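Local coordinates for protein PaxB (Photorhabdus luminescens, PDB 6EK4) that is probably one component of a two-component alpha-helical pore-forming toxin, as in the related YaxAB system, and probably acts with a partner protein to perforate membranes, at residues K20-A25 against E59-S64; R55-A60 against T297-A302; N131-R136 against A303-A308. All coordinates share one frame; numbering follows the deposited sequence.

Contact 1: K20-A25 against E59-S64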
# COMPACT_ATOMS: atom_id res chain seq x y z
N LYS A 20 -7.58 -10.81 13.77
CA LYS A 20 -7.71 -9.37 13.51
C LYS A 20 -6.66 -8.92 12.50
O LYS A 20 -6.97 -8.20 11.55
CB LYS A 20 -7.57 -8.56 14.81
CG LYS A 20 -7.99 -7.11 14.67
CD LYS A 20 -7.74 -6.32 15.95
CE LYS A 20 -8.27 -4.90 15.84
NZ LYS A 20 -7.75 -4.02 16.92
N THR A 21 -5.42 -9.36 12.70
CA THR A 21 -4.34 -9.10 11.76
C THR A 21 -4.65 -9.70 10.38
O THR A 21 -4.29 -9.12 9.35
CB THR A 21 -3.00 -9.67 12.28
OG1 THR A 21 -2.70 -9.08 13.55
CG2 THR A 21 -1.86 -9.38 11.31
N LEU A 22 -5.32 -10.85 10.38
CA LEU A 22 -5.74 -11.51 9.15
C LEU A 22 -6.82 -10.69 8.44
O LEU A 22 -6.70 -10.38 7.26
CB LEU A 22 -6.26 -12.92 9.45
CG LEU A 22 -6.29 -13.95 8.31
CD1 LEU A 22 -6.62 -15.33 8.86
CD2 LEU A 22 -7.27 -13.57 7.21
N SER A 23 -7.88 -10.35 9.18
CA SER A 23 -9.03 -9.64 8.61
C SER A 23 -8.73 -8.19 8.24
O SER A 23 -9.26 -7.67 7.25
CB SER A 23 -10.22 -9.70 9.57
OG SER A 23 -10.67 -11.04 9.74
N GLN A 24 -7.90 -7.52 9.04
CA GLN A 24 -7.50 -6.14 8.77
C GLN A 24 -6.66 -6.06 7.50
O GLN A 24 -6.77 -5.09 6.75
CB GLN A 24 -6.73 -5.55 9.96
CG GLN A 24 -6.37 -4.08 9.82
CD GLN A 24 -7.58 -3.17 9.77
OE1 GLN A 24 -8.42 -3.19 10.67
NE2 GLN A 24 -7.69 -2.37 8.71
N ALA A 25 -5.82 -7.07 7.27
CA ALA A 25 -5.01 -7.13 6.06
C ALA A 25 -5.88 -7.31 4.81
O ALA A 25 -5.60 -6.73 3.77
CB ALA A 25 -4.00 -8.26 6.16
N GLU A 59 -13.72 -15.16 4.66
CA GLU A 59 -15.02 -15.82 4.84
C GLU A 59 -14.86 -17.25 5.33
O GLU A 59 -15.59 -17.70 6.21
CB GLU A 59 -15.83 -15.81 3.53
CG GLU A 59 -16.42 -14.45 3.17
CD GLU A 59 -16.83 -14.35 1.70
OE1 GLU A 59 -17.17 -15.39 1.09
OE2 GLU A 59 -16.81 -13.23 1.16
N ALA A 60 -13.91 -17.97 4.74
CA ALA A 60 -13.62 -19.35 5.12
C ALA A 60 -13.10 -19.43 6.55
O ALA A 60 -13.48 -20.33 7.31
CB ALA A 60 -12.62 -19.97 4.16
N ALA A 61 -12.24 -18.49 6.92
CA ALA A 61 -11.68 -18.43 8.27
C ALA A 61 -12.77 -18.15 9.31
O ALA A 61 -12.79 -18.79 10.37
CB ALA A 61 -10.59 -17.37 8.35
N ARG A 62 -13.66 -17.21 9.01
CA ARG A 62 -14.76 -16.86 9.92
C ARG A 62 -15.76 -18.00 10.11
O ARG A 62 -16.29 -18.18 11.20
CB ARG A 62 -15.50 -15.62 9.42
CG ARG A 62 -14.72 -14.33 9.56
CD ARG A 62 -15.41 -13.19 8.82
NE ARG A 62 -14.63 -11.95 8.85
CZ ARG A 62 -14.56 -11.12 9.89
NH1 ARG A 62 -15.22 -11.37 11.02
NH2 ARG A 62 -13.81 -10.02 9.80
N ALA A 63 -16.03 -18.75 9.04
CA ALA A 63 -17.01 -19.84 9.07
C ALA A 63 -16.47 -21.11 9.71
O ALA A 63 -17.23 -21.89 10.28
CB ALA A 63 -17.50 -20.13 7.66
N SER A 64 -15.15 -21.31 9.62
CA SER A 64 -14.51 -22.51 10.15
C SER A 64 -14.67 -22.64 11.67
O SER A 64 -14.84 -23.74 12.18
CB SER A 64 -13.03 -22.53 9.79
OG SER A 64 -12.35 -21.44 10.39
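The guanidinium group of Arg62 meets the hydroxyl of Ser23 obliquely, with NH2 as its nearest atom. NH2 lies 3.3 Å from Ser23 OG and 3.6 Å from Ser23 CB, but the angle is too poor for a hydrogen bond. The polar link instead runs through Asp58, one turn before Arg62: its OD2 forms a salt bridge with Arg62 NE, while its OD1 probably hydrogen-bonds to Ser23 OG, which also pairs with Val19 O on its own helix. One carboxylate thus reaches both groups, and this probably fixes the guanidinium beside the serine. Arg62 gets there by a chain extended from CG to NE, after a first torsion (chi1 -72°) that sets CG beside the backbone N.

These residues join helix 19-35 to helix 42-73, the first two helices of an elongated, all-helical molecule. The backbones stay well apart here, Leu22 CA and Ala61 CA being 9.2 Å from each other, so side chains must span the gap. Beside the polar pair, the methyl CD1 of Leu22 approaches Ala61 CB at 4.5 Å, a loose apolar touch. Leu22 also leans on Gln301 and Leu305 of helix 247-321, and Tyr347 of helix 326-348 packs against Ser23, Ala61 and Arg62. Within 59-64, the hydroxyl of Ser64 turns back on its own helix: OG donates to Ala61 O over 2.7 Å, from above the carbonyl plane.

Contact 2: R55-A60 against T297-A302; sequences RDLDEA and TLLLQA. With NA (sodium ion), chain E.
Leu57 is the bump of this contact, and its two methyls enter a shallow hollow formed by Leu298, Leu299 and Ala302. The small side chain of Ala302 makes the floor: its CB lies 3.7 Å from Leu57 CD2 and 4.0 Å from Leu57 CD1, so both branches of the leucine rest on one methyl. At the side of the hollow stands Leu298, whose CD1 is 4.1 Å from Leu57 CD1 and nearly as close to the other branch; the two leucines meet at a slant. Leu299 completes the rim more loosely, its CD2 reaching 4.4 Å from Leu57 CD1. With CG anti to the backbone N (chi1 -170°), Leu57 extends its fork across to the other helix. That reach is needed, because the axes of the two short segments come no closer than 11.5 Å. They run in roughly the same direction, 28° apart, and no hydrogen bond passes between them. Met133 and Arg136 of helix 101-141 also press on Leu57, while Ile29 of helix 19-35 touches Leu298.

Asp56, the residue before Leu57, serves a different surface. Its OD1 binds a sodium ion at 2.7 Å, and Glu59 OE1, one turn along, lies 3.2 Å from the same ion, farther than Asp56 OD1. Two acidic groups beside the cation would probably favour its binding electrostatically. The sodium sits on the outward-facing side of helix 42-73, whereas the leucine-on-alanine contact belongs to the interior of an elongated alpha-helical bundle, with helices 42-73 and 247-321 joined by apolar side chains.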
# COMPACT_ATOMS: atom_id res chain seq x y z
N ARG A 55 -10.95 -11.88 0.42
CA ARG A 55 -12.23 -11.83 1.11
C ARG A 55 -12.85 -13.23 1.23
O ARG A 55 -13.47 -13.54 2.25
CB ARG A 55 -13.18 -10.89 0.38
CG ARG A 55 -14.40 -10.49 1.19
CD ARG A 55 -15.06 -9.24 0.61
NE ARG A 55 -15.50 -9.44 -0.77
CZ ARG A 55 -16.06 -8.50 -1.52
NH1 ARG A 55 -16.42 -8.78 -2.77
NH2 ARG A 55 -16.27 -7.27 -1.04
N ASP A 56 -12.67 -14.06 0.20
CA ASP A 56 -13.11 -15.45 0.25
C ASP A 56 -12.37 -16.25 1.32
O ASP A 56 -12.96 -17.09 2.00
CB ASP A 56 -12.91 -16.14 -1.11
CG ASP A 56 -13.96 -15.73 -2.14
OD1 ASP A 56 -15.07 -15.33 -1.75
OD2 ASP A 56 -13.66 -15.84 -3.35
N LEU A 57 -11.07 -15.99 1.46
CA LEU A 57 -10.25 -16.63 2.49
C LEU A 57 -10.72 -16.20 3.88
O LEU A 57 -10.84 -17.03 4.79
CB LEU A 57 -8.77 -16.28 2.31
CG LEU A 57 -7.75 -17.04 3.16
CD1 LEU A 57 -6.42 -17.16 2.42
CD2 LEU A 57 -7.53 -16.40 4.52
N ASP A 58 -11.00 -14.91 4.04
CA ASP A 58 -11.51 -14.37 5.29
C ASP A 58 -12.86 -14.99 5.66
O ASP A 58 -13.10 -15.31 6.82
CB ASP A 58 -11.65 -12.84 5.19
CG ASP A 58 -11.88 -12.18 6.54
OD1 ASP A 58 -11.12 -12.47 7.48
OD2 ASP A 58 -12.82 -11.37 6.65
N GLU A 59 -13.72 -15.16 4.66
CA GLU A 59 -15.02 -15.82 4.84
C GLU A 59 -14.86 -17.25 5.33
O GLU A 59 -15.59 -17.70 6.21
CB GLU A 59 -15.83 -15.81 3.53
CG GLU A 59 -16.42 -14.45 3.17
CD GLU A 59 -16.83 -14.35 1.70
OE1 GLU A 59 -17.17 -15.39 1.09
OE2 GLU A 59 -16.81 -13.23 1.16
N ALA A 60 -13.91 -17.97 4.74
CA ALA A 60 -13.62 -19.35 5.12
C ALA A 60 -13.10 -19.43 6.55
O ALA A 60 -13.48 -20.33 7.31
CB ALA A 60 -12.62 -19.97 4.16
N THR A 297 1.08 -10.81 5.14
CA THR A 297 0.63 -10.76 6.53
C THR A 297 -0.56 -11.68 6.80
O THR A 297 -0.57 -12.40 7.80
CB THR A 297 0.27 -9.32 6.95
OG1 THR A 297 1.43 -8.49 6.89
CG2 THR A 297 -0.29 -9.28 8.37
N LEU A 298 -1.55 -11.66 5.91
CA LEU A 298 -2.76 -12.47 6.09
C LEU A 298 -2.48 -13.96 5.86
O LEU A 298 -3.07 -14.81 6.52
CB LEU A 298 -3.90 -11.98 5.18
CG LEU A 298 -3.88 -12.33 3.68
CD1 LEU A 298 -4.60 -13.65 3.39
CD2 LEU A 298 -4.51 -11.21 2.87
N LEU A 299 -1.58 -14.27 4.92
CA LEU A 299 -1.21 -15.66 4.62
C LEU A 299 -0.47 -16.35 5.78
O LEU A 299 -0.60 -17.56 5.96
CB LEU A 299 -0.37 -15.73 3.34
CG LEU A 299 -1.16 -15.62 2.03
CD1 LEU A 299 -0.21 -15.47 0.85
CD2 LEU A 299 -2.08 -16.81 1.83
N LEU A 300 0.30 -15.58 6.54
CA LEU A 300 0.93 -16.09 7.77
C LEU A 300 -0.13 -16.56 8.77
O LEU A 300 0.00 -17.62 9.37
CB LEU A 300 1.82 -15.02 8.42
CG LEU A 300 3.32 -15.02 8.09
CD1 LEU A 300 3.61 -15.39 6.64
CD2 LEU A 300 3.93 -13.67 8.43
N GLN A 301 -1.17 -15.75 8.94
CA GLN A 301 -2.29 -16.10 9.82
C GLN A 301 -3.14 -17.21 9.20
O GLN A 301 -3.66 -18.07 9.92
CB GLN A 301 -3.16 -14.87 10.09
CG GLN A 301 -2.44 -13.70 10.74
CD GLN A 301 -1.89 -14.03 12.12
OE1 GLN A 301 -2.43 -14.89 12.83
NE2 GLN A 301 -0.82 -13.35 12.51
N ALA A 302 -3.29 -17.18 7.88
CA ALA A 302 -4.08 -18.18 7.16
C ALA A 302 -3.42 -19.55 7.20
O ALA A 302 -4.10 -20.57 7.34
CB ALA A 302 -4.29 -17.74 5.72
NA NA E . -17.71 -15.55 -2.01

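Contact 3: N131-R136 against A303-A308; sequences NLMASR and AKLEQA
Segments 131-136 and 303-308 run antiparallel, their N-to-C directions 158° apart and their axes approaching to 8.9 Å. The backbones come nearest at Met133 and Glu306, whose CA atoms are 5.9 Å from each other. At this point Met133 lies close enough to touch main chain as well as side chain: its CG is 4.1 Å from Glu306 N and only slightly farther from Glu306 CB. The methionine leaves its helix with CG anti to the backbone N, then bends at both following torsions, which carries its terminal methyl along to the neighbouring residue. There CE meets Leu305 CD1 at 4.0 Å, in an apolar contact on the buried side of the interface.

Glu306 covers the more open flank. Its extended chain lays the carboxylate alongside Ala134, with OE2 3.4 Å and CD 3.7 Å from Ala134 CB; this is van der Waals contact, and no hydrogen bond crosses between the two segments. Within 131-136, Asn131 O accepts both the backbone N of Ser135 and, at 3.1 Å, its OG, the two donors arriving from opposite faces of the carbonyl plane. Also on this helix, the guanidinium of Arg136 has Leu132 CD1 over one face, offset toward its rim.

Helix 42-73 fits against the buried side of this antiparallel pair, Ala61 packing on both Met133 and Leu305. The N-terminal segment passes along helix 247-321, where Ile17 touches Lys304 and Leu305, and Pro15 meets Lys304 and Gln307.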
# COMPACT_ATOMS: atom_id res chain seq x y z
N ASN A 131 -8.20 -28.43 3.98
CA ASN A 131 -8.14 -28.46 2.51
C ASN A 131 -8.80 -27.23 1.88
O ASN A 131 -8.34 -26.75 0.84
CB ASN A 131 -8.81 -29.73 1.97
CG ASN A 131 -8.07 -31.00 2.36
OD1 ASN A 131 -7.09 -30.95 3.11
ND2 ASN A 131 -8.54 -32.13 1.86
N LEU A 132 -9.86 -26.74 2.51
CA LEU A 132 -10.54 -25.52 2.06
C LEU A 132 -9.64 -24.30 2.23
O LEU A 132 -9.47 -23.51 1.30
CB LEU A 132 -11.85 -25.33 2.83
CG LEU A 132 -12.66 -24.05 2.56
CD1 LEU A 132 -12.86 -23.80 1.08
CD2 LEU A 132 -14.00 -24.11 3.28
N MET A 133 -9.06 -24.15 3.42
CA MET A 133 -8.16 -23.03 3.71
C MET A 133 -6.91 -23.09 2.83
O MET A 133 -6.36 -22.05 2.46
CB MET A 133 -7.77 -23.01 5.19
CG MET A 133 -6.90 -21.83 5.62
SD MET A 133 -7.59 -20.21 5.23
CE MET A 133 -9.01 -20.16 6.31
N ALA A 134 -6.47 -24.30 2.49
CA ALA A 134 -5.33 -24.49 1.59
C ALA A 134 -5.67 -24.03 0.17
O ALA A 134 -4.82 -23.47 -0.52
CB ALA A 134 -4.89 -25.95 1.58
N SER A 135 -6.90 -24.29 -0.26
CA SER A 135 -7.38 -23.83 -1.57
C SER A 135 -7.50 -22.31 -1.64
O SER A 135 -7.28 -21.71 -2.69
CB SER A 135 -8.73 -24.47 -1.91
OG SER A 135 -8.59 -25.86 -2.12
N ARG A 136 -7.86 -21.70 -0.51
CA ARG A 136 -7.95 -20.24 -0.42
C ARG A 136 -6.57 -19.60 -0.46
O ARG A 136 -6.35 -18.61 -1.16
CB ARG A 136 -8.68 -19.82 0.86
CG ARG A 136 -10.14 -20.26 0.92
CD ARG A 136 -11.03 -19.42 0.02
NE ARG A 136 -12.25 -20.12 -0.36
CZ ARG A 136 -12.34 -21.01 -1.34
NH1 ARG A 136 -11.29 -21.33 -2.09
NH2 ARG A 136 -13.51 -21.59 -1.59
N ALA A 303 -2.10 -19.58 7.06
CA ALA A 303 -1.34 -20.83 7.10
C ALA A 303 -1.41 -21.49 8.48
O ALA A 303 -1.40 -22.72 8.58
CB ALA A 303 0.11 -20.59 6.70
N LYS A 304 -1.48 -20.67 9.53
CA LYS A 304 -1.58 -21.18 10.90
C LYS A 304 -2.94 -21.81 11.19
O LYS A 304 -3.04 -22.71 12.02
CB LYS A 304 -1.28 -20.07 11.91
CG LYS A 304 0.18 -19.65 11.96
CD LYS A 304 0.39 -18.43 12.85
CE LYS A 304 1.83 -17.95 12.82
NZ LYS A 304 2.07 -16.82 13.76
N LEU A 305 -3.99 -21.35 10.51
CA LEU A 305 -5.32 -21.96 10.61
C LEU A 305 -5.32 -23.35 9.97
O LEU A 305 -5.82 -24.31 10.55
CB LEU A 305 -6.38 -21.08 9.95
CG LEU A 305 -6.71 -19.76 10.65
CD1 LEU A 305 -7.45 -18.82 9.71
CD2 LEU A 305 -7.53 -20.01 11.91
N GLU A 306 -4.75 -23.44 8.77
CA GLU A 306 -4.57 -24.73 8.08
C GLU A 306 -3.75 -25.69 8.94
O GLU A 306 -4.09 -26.87 9.07
CB GLU A 306 -3.88 -24.52 6.73
CG GLU A 306 -3.79 -25.77 5.86
CD GLU A 306 -2.88 -25.60 4.66
OE1 GLU A 306 -2.47 -24.46 4.36
OE2 GLU A 306 -2.56 -26.62 4.01
N GLN A 307 -2.67 -25.18 9.52
CA GLN A 307 -1.79 -25.97 10.38
C GLN A 307 -2.53 -26.46 11.62
O GLN A 307 -2.41 -27.62 12.00
CB GLN A 307 -0.56 -25.15 10.79
CG GLN A 307 0.51 -25.93 11.54
CD GLN A 307 1.70 -25.07 11.92
OE1 GLN A 307 1.96 -24.03 11.31
NE2 GLN A 307 2.44 -25.51 12.93
N ALA A 308 -3.30 -25.57 12.24
CA ALA A 308 -4.07 -25.90 13.44
C ALA A 308 -5.04 -27.06 13.21
O ALA A 308 -5.10 -27.99 14.02
CB ALA A 308 -4.84 -24.68 13.93

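From the N terminus, contact 1 closes first, bringing helix 42-73 back to helix 19-35 across 33 intervening residues. Contact 2 opens on the same stretch of helix 42-73, sharing Glu59 and Ala60 with contact 1, and closes only after 236 residues, on helix 247-321. Contact 3 opens within that span, on helix 101-141, and closes just beyond contact 2 on the same long helix; the two therefore cross, whereas contact 1 is complete before contact 3 begins. The centres of contacts 1 and 2 are about 5 Å apart, those of 2 and 3 about 9 Å. Together the contacts tie four helices, 19-35, 42-73, 101-141 and 247-321, into one cross-section of the bundle.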